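Local coordinates for Cgl0159-like domain-containing protein (PDB 3FOK) that is of unknown function but adopts a TIM-barrel fold whose interior holds charged side chains, consistent with an uncharacterised enzyme of that fold class, at residues Ile46-His51 with Val272-Leu277; Pro178-Pro183 with Trp220-Val225. All blocks are in the same frame, centred on the assembly; numbering follows the deposited sequence.

Contact 1: Ile46-His51 with Val272-Leu277; sequences IVAADH and VGRTLL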
loop_
_atom_site.group_PDB
_atom_site.type_symbol
_atom_site.label_atom_id
_atom_site.label_comp_id
_atom_site.label_asym_id
_atom_site.label_seq_id
_atom_site.Cartn_x
_atom_site.Cartn_y
_atom_site.Cartn_z
ATOM N N ILE A 46 2.093 36.808 3.863
ATOM C CA ILE A 46 2.714 35.761 4.659
ATOM C C ILE A 46 4.181 35.529 4.307
ATOM O O ILE A 46 4.546 35.475 3.130
ATOM C CB ILE A 46 1.921 34.450 4.483
ATOM C CG1 ILE A 46 0.550 34.609 5.142
ATOM C CG2 ILE A 46 2.692 33.270 5.068
ATOM C CD1 ILE A 46 -0.397 33.468 4.881
ATOM N N VAL A 47 5.019 35.397 5.333
ATOM C CA VAL A 47 6.438 35.161 5.118
ATOM C C VAL A 47 6.714 33.661 5.218
ATOM O O VAL A 47 6.333 33.012 6.191
ATOM C CB VAL A 47 7.297 35.915 6.150
ATOM C CG1 VAL A 47 8.731 35.981 5.661
ATOM C CG2 VAL A 47 6.742 37.317 6.369
ATOM N N ALA A 48 7.385 33.121 4.207
ATOM C CA ALA A 48 7.683 31.694 4.137
ATOM C C ALA A 48 9.087 31.279 4.565
ATOM O O ALA A 48 10.074 31.954 4.259
ATOM C CB ALA A 48 7.419 31.200 2.722
ATOM N N ALA A 49 9.167 30.142 5.250
ATOM C CA ALA A 49 10.440 29.610 5.721
ATOM C C ALA A 49 10.401 28.090 5.854
ATOM O O ALA A 49 10.920 27.532 6.818
ATOM C CB ALA A 49 10.808 30.244 7.059
ATOM N N ASP A 50 9.801 27.413 4.883
ATOM C CA ASP A 50 9.721 25.954 4.930
ATOM C C ASP A 50 10.742 25.286 4.008
ATOM O O ASP A 50 10.664 24.080 3.757
ATOM C CB ASP A 50 8.307 25.468 4.562
ATOM C CG ASP A 50 7.911 25.828 3.144
ATOM O OD1 ASP A 50 7.023 25.149 2.590
ATOM O OD2 ASP A 50 8.471 26.793 2.586
ATOM N N HIS A 51 11.705 26.066 3.523
ATOM C CA HIS A 51 12.725 25.552 2.614
ATOM C C HIS A 51 13.738 24.576 3.228
ATOM O O HIS A 51 14.052 23.545 2.631
ATOM C CB HIS A 51 13.498 26.710 1.978
ATOM C CG HIS A 51 12.636 27.853 1.552
ATOM N ND1 HIS A 51 11.998 28.680 2.452
ATOM C CD2 HIS A 51 12.315 28.321 0.320
ATOM C CE1 HIS A 51 11.324 29.607 1.795
ATOM N NE2 HIS A 51 11.501 29.410 0.500
ATOM N N VAL A 272 5.841 35.220 0.374
ATOM C CA VAL A 272 7.241 35.267 -0.023
ATOM C C VAL A 272 8.202 34.898 1.100
ATOM O O VAL A 272 7.946 35.186 2.268
ATOM C CB VAL A 272 7.583 36.681 -0.539
ATOM C CG1 VAL A 272 9.059 36.782 -0.874
ATOM C CG2 VAL A 272 6.732 36.997 -1.758
ATOM N N GLY A 273 9.320 34.277 0.733
ATOM C CA GLY A 273 10.297 33.881 1.726
ATOM C C GLY A 273 11.725 34.306 1.428
ATOM O O GLY A 273 12.200 35.319 1.944
ATOM N N ARG A 274 12.408 33.524 0.595
ATOM C CA ARG A 274 13.801 33.774 0.228
ATOM C C ARG A 274 14.177 35.252 0.047
ATOM O O ARG A 274 15.182 35.710 0.584
ATOM C CB ARG A 274 14.147 33.011 -1.060
ATOM C CG ARG A 274 13.711 31.535 -1.103
ATOM C CD ARG A 274 12.447 31.333 -1.957
ATOM N NE ARG A 274 11.231 31.863 -1.333
ATOM C CZ ARG A 274 10.048 31.928 -1.930
ATOM N NH1 ARG A 274 9.906 31.506 -3.168
ATOM N NH2 ARG A 274 9.006 32.405 -1.282
ATOM N N THR A 275 13.371 35.995 -0.708
ATOM C CA THR A 275 13.651 37.405 -0.982
ATOM C C THR A 275 13.501 38.397 0.174
ATOM O O THR A 275 14.299 39.329 0.300
ATOM C CB THR A 275 12.798 37.897 -2.175
ATOM O OG1 THR A 275 13.404 37.462 -3.398
ATOM C CG2 THR A 275 12.679 39.411 -2.179
ATOM N N LEU A 276 12.492 38.198 1.016
ATOM C CA LEU A 276 12.238 39.094 2.138
ATOM C C LEU A 276 13.173 38.840 3.320
ATOM O O LEU A 276 13.572 39.774 4.018
ATOM C CB LEU A 276 10.771 38.975 2.556
ATOM C CG LEU A 276 9.806 39.239 1.393
ATOM C CD1 LEU A 276 8.380 38.981 1.840
ATOM C CD2 LEU A 276 9.970 40.667 0.889
ATOM N N LEU A 277 13.496 37.572 3.556
ATOM C CA LEU A 277 14.432 37.191 4.614
ATOM C C LEU A 277 15.688 37.013 3.779
ATOM O O LEU A 277 15.601 36.524 2.658
ATOM C CB LEU A 277 14.053 35.842 5.220
ATOM C CG LEU A 277 12.634 35.595 5.732
ATOM C CD1 LEU A 277 12.420 34.099 5.894
ATOM C CD2 LEU A 277 12.411 36.326 7.047
#
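This is a parallel strand pairing that closes a beta barrel, with a side-chain contact just beyond it. I46-A48 lies on the first barrel strand, 44-48. V272 ends the last one, 267-272, and G273-L277 form the turn that follows. V47 and V272 make the bridge. The N of A48 gives a nearly straight hydrogen bond to V272 O (2.9 Å, 164° at the hydrogen). On the other side of V47, the bond from V272 N to I46 O is weak. V47 CA adds a CH...O contact to V272 O at 3.2 Å. The bridge stops here, but the chains stay close: G273 CA lies 3.2 Å from A48 O. The chain turns there, with L277 N bonded back to G273 O.

On the V47 side, L277 folds back over the first strand. Its CG is 3.9 Å from V47 CG1, the branch of the valine placed anti to the backbone N (chi1 -163°). L277 CD1 lies 3.6 Å from A48 O, so the leucine also covers a carbonyl of the strand.

H51 and R274 meet past the last bridge. The arginine chain bends at chi2 (103°) and chi3, which brings its NE to the edge of the imidazole, 3.1 Å from H51 NE2. The angle is poor for a hydrogen bond. The two planes are clearly tilted, and the arginine CD also packs near the same nitrogen.

Strand 87-90 flanks the first strand on its other edge and bonds to V47 and A49. V47 and L277 pack on M76 of helix 69-81, while V272 touches W258 of helix 252-261.

Contact 2: Pro178-Pro183 with Trp220-Val225; sequences PIMLEP and WMKLPV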
loop_
_atom_site.group_PDB
_atom_site.type_symbol
_atom_site.label_atom_id
_atom_site.label_comp_id
_atom_site.label_asym_id
_atom_site.label_seq_id
_atom_site.Cartn_x
_atom_site.Cartn_y
_atom_site.Cartn_z
ATOM N N PRO A 178 -8.465 26.011 4.927
ATOM C CA PRO A 178 -7.964 26.516 3.647
ATOM C C PRO A 178 -6.665 25.817 3.272
ATOM O O PRO A 178 -5.791 25.622 4.120
ATOM C CB PRO A 178 -7.764 28.003 3.919
ATOM C CG PRO A 178 -8.829 28.305 4.927
ATOM C CD PRO A 178 -8.720 27.120 5.864
ATOM N N ILE A 179 -6.544 25.424 2.008
ATOM C CA ILE A 179 -5.340 24.747 1.552
ATOM C C ILE A 179 -4.768 25.405 0.296
ATOM O O ILE A 179 -5.429 25.542 -0.735
ATOM C CB ILE A 179 -5.602 23.241 1.314
ATOM C CG1 ILE A 179 -4.304 22.553 0.888
ATOM C CG2 ILE A 179 -6.712 23.057 0.291
ATOM C CD1 ILE A 179 -4.396 21.044 0.861
HETATM N N MSE A 180 -3.511 25.803 0.432
HETATM C CA MSE A 180 -2.722 26.506 -0.573
HETATM C C MSE A 180 -1.877 25.532 -1.411
HETATM O O MSE A 180 -1.042 24.810 -0.867
HETATM C CB MSE A 180 -1.818 27.469 0.201
HETATM C CG MSE A 180 -1.112 28.565 -0.546
HETATM SE SE MSE A 180 0.096 29.399 0.748
HETATM C CE MSE A 180 -1.203 30.297 1.870
ATOM N N LEU A 181 -2.092 25.503 -2.724
ATOM C CA LEU A 181 -1.314 24.620 -3.589
ATOM C C LEU A 181 -0.343 25.440 -4.437
ATOM O O LEU A 181 -0.743 26.422 -5.072
ATOM C CB LEU A 181 -2.227 23.810 -4.521
ATOM C CG LEU A 181 -3.341 22.928 -3.949
ATOM C CD1 LEU A 181 -3.946 22.111 -5.083
ATOM C CD2 LEU A 181 -2.797 22.007 -2.875
ATOM N N GLU A 182 0.927 25.037 -4.443
ATOM C CA GLU A 182 1.949 25.721 -5.229
ATOM C C GLU A 182 2.274 24.809 -6.406
ATOM O O GLU A 182 3.086 23.892 -6.283
ATOM C CB GLU A 182 3.208 25.956 -4.389
ATOM C CG GLU A 182 4.207 26.928 -5.016
ATOM C CD GLU A 182 5.466 27.104 -4.177
ATOM O OE1 GLU A 182 5.355 27.182 -2.935
ATOM O OE2 GLU A 182 6.568 27.178 -4.761
ATOM N N PRO A 183 1.634 25.045 -7.564
ATOM C CA PRO A 183 1.864 24.225 -8.753
ATOM C C PRO A 183 3.005 24.712 -9.636
ATOM O O PRO A 183 3.387 25.882 -9.600
ATOM C CB PRO A 183 0.530 24.301 -9.466
ATOM C CG PRO A 183 0.177 25.742 -9.259
ATOM C CD PRO A 183 0.528 25.992 -7.800
ATOM N N TRP A 220 -6.559 27.365 -2.469
ATOM C CA TRP A 220 -5.955 28.600 -2.942
ATOM C C TRP A 220 -4.793 28.227 -3.848
ATOM O O TRP A 220 -4.357 27.080 -3.880
ATOM C CB TRP A 220 -5.405 29.414 -1.768
ATOM C CG TRP A 220 -6.433 30.055 -0.900
ATOM C CD1 TRP A 220 -7.498 29.450 -0.304
ATOM C CD2 TRP A 220 -6.477 31.429 -0.501
ATOM N NE1 TRP A 220 -8.207 30.361 0.444
ATOM C CE2 TRP A 220 -7.602 31.586 0.340
ATOM C CE3 TRP A 220 -5.672 32.546 -0.771
ATOM C CZ2 TRP A 220 -7.946 32.813 0.914
ATOM C CZ3 TRP A 220 -6.012 33.771 -0.199
ATOM C CH2 TRP A 220 -7.141 33.893 0.633
HETATM N N MSE A 221 -4.286 29.210 -4.575
HETATM C CA MSE A 221 -3.158 29.001 -5.465
HETATM C C MSE A 221 -2.014 29.891 -5.006
HETATM O O MSE A 221 -2.225 31.020 -4.565
HETATM C CB MSE A 221 -3.527 29.365 -6.908
HETATM C CG MSE A 221 -4.548 28.455 -7.568
HETATM SE SE MSE A 221 -3.823 26.744 -8.111
HETATM C CE MSE A 221 -4.665 25.612 -6.806
ATOM N N LYS A 222 -0.803 29.363 -5.096
ATOM C CA LYS A 222 0.399 30.100 -4.740
ATOM C C LYS A 222 1.163 30.044 -6.056
ATOM O O LYS A 222 1.749 29.020 -6.397
ATOM C CB LYS A 222 1.153 29.372 -3.627
ATOM C CG LYS A 222 2.368 30.101 -3.078
ATOM C CD LYS A 222 3.041 29.244 -2.013
ATOM C CE LYS A 222 4.373 29.816 -1.573
ATOM N NZ LYS A 222 5.105 28.846 -0.713
ATOM N N LEU A 223 1.124 31.138 -6.809
ATOM C CA LEU A 223 1.765 31.184 -8.116
ATOM C C LEU A 223 2.963 32.112 -8.227
ATOM O O LEU A 223 3.130 33.034 -7.429
ATOM C CB LEU A 223 0.737 31.593 -9.173
ATOM C CG LEU A 223 -0.593 30.837 -9.205
ATOM C CD1 LEU A 223 -1.474 31.425 -10.290
ATOM C CD2 LEU A 223 -0.351 29.360 -9.453
ATOM N N PRO A 224 3.821 31.867 -9.232
ATOM C CA PRO A 224 5.011 32.688 -9.461
ATOM C C PRO A 224 4.639 33.850 -10.380
ATOM O O PRO A 224 3.823 33.681 -11.291
ATOM C CB PRO A 224 5.963 31.712 -10.135
ATOM C CG PRO A 224 5.031 30.932 -11.003
ATOM C CD PRO A 224 3.856 30.657 -10.076
ATOM N N VAL A 225 5.213 35.024 -10.137
ATOM C CA VAL A 225 4.927 36.175 -10.986
ATOM C C VAL A 225 5.675 35.933 -12.284
ATOM O O VAL A 225 6.902 35.967 -12.326
ATOM C CB VAL A 225 5.404 37.484 -10.342
ATOM C CG1 VAL A 225 5.078 38.657 -11.250
ATOM C CG2 VAL A 225 4.736 37.658 -8.988
#
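E182 and K222 hold the tight end of this pairing of parallel strands 179-183 and 220-224. K222 NZ makes a salt bridge to E182 OE1 at 2.8 Å, arriving on the syn side but 33° out of the carboxylate plane. The lysine is fully extended, with CG anti to the backbone N (chi1 -175°). Its methylenes run past the glutamate, and its CD also lies 4.0 Å from the selenium of selenomethionine M180. K146 makes a second salt bridge to the same E182 oxygen. Its ammonium nitrogen lies close to that of K222.

Toward the N-terminal ends of the strands, three backbone bonds join the pair. W220 N bonds to I179 O (2.8 Å), L181 N to W220 O (3.0 Å) and K222 N to L181 O (2.9 Å). On the other face, the selenomethionine methyl M221 CE packs on L181 CB at 3.8 Å, and L223 CD2 meets P183 CG at 3.7 Å. Helix 199-210 covers L181, P183 and L223.

The side chains are looser at the P178 end, although the backbone bond from W220 N is short. There the partly exposed proline only brushes the indole of W220, and A19 of a second subunit packs on that tryptophan. The arrangement is a beta-alpha-beta unit of a TIM barrel, with E182 and K222 facing the interior beside M180, and L181, P183 and L223 against the helix.

How the contacts relate
Contacts 1 and 2 belong to one closed sheet, and their centres are 14 Å apart. Contact 1 joins the first and last barrel strands. Contact 2 joins two neighbouring strands that lie between the segments of contact 1 in the chain. The two do not touch, and their nearest atoms are about 4 Å apart. Their polar groups converge inside the barrel: K222 NZ is 5.1 Å from D50 OD2 and 5.3 Å from R274 NH2. K146, which pairs with E182, also makes a long, weak ion pair to D50, so it connects the two contacts. TIM-barrel enzymes bind substrates at this C-terminal end of the strands, so the cluster is consistent with a pocket, though the function is unknown.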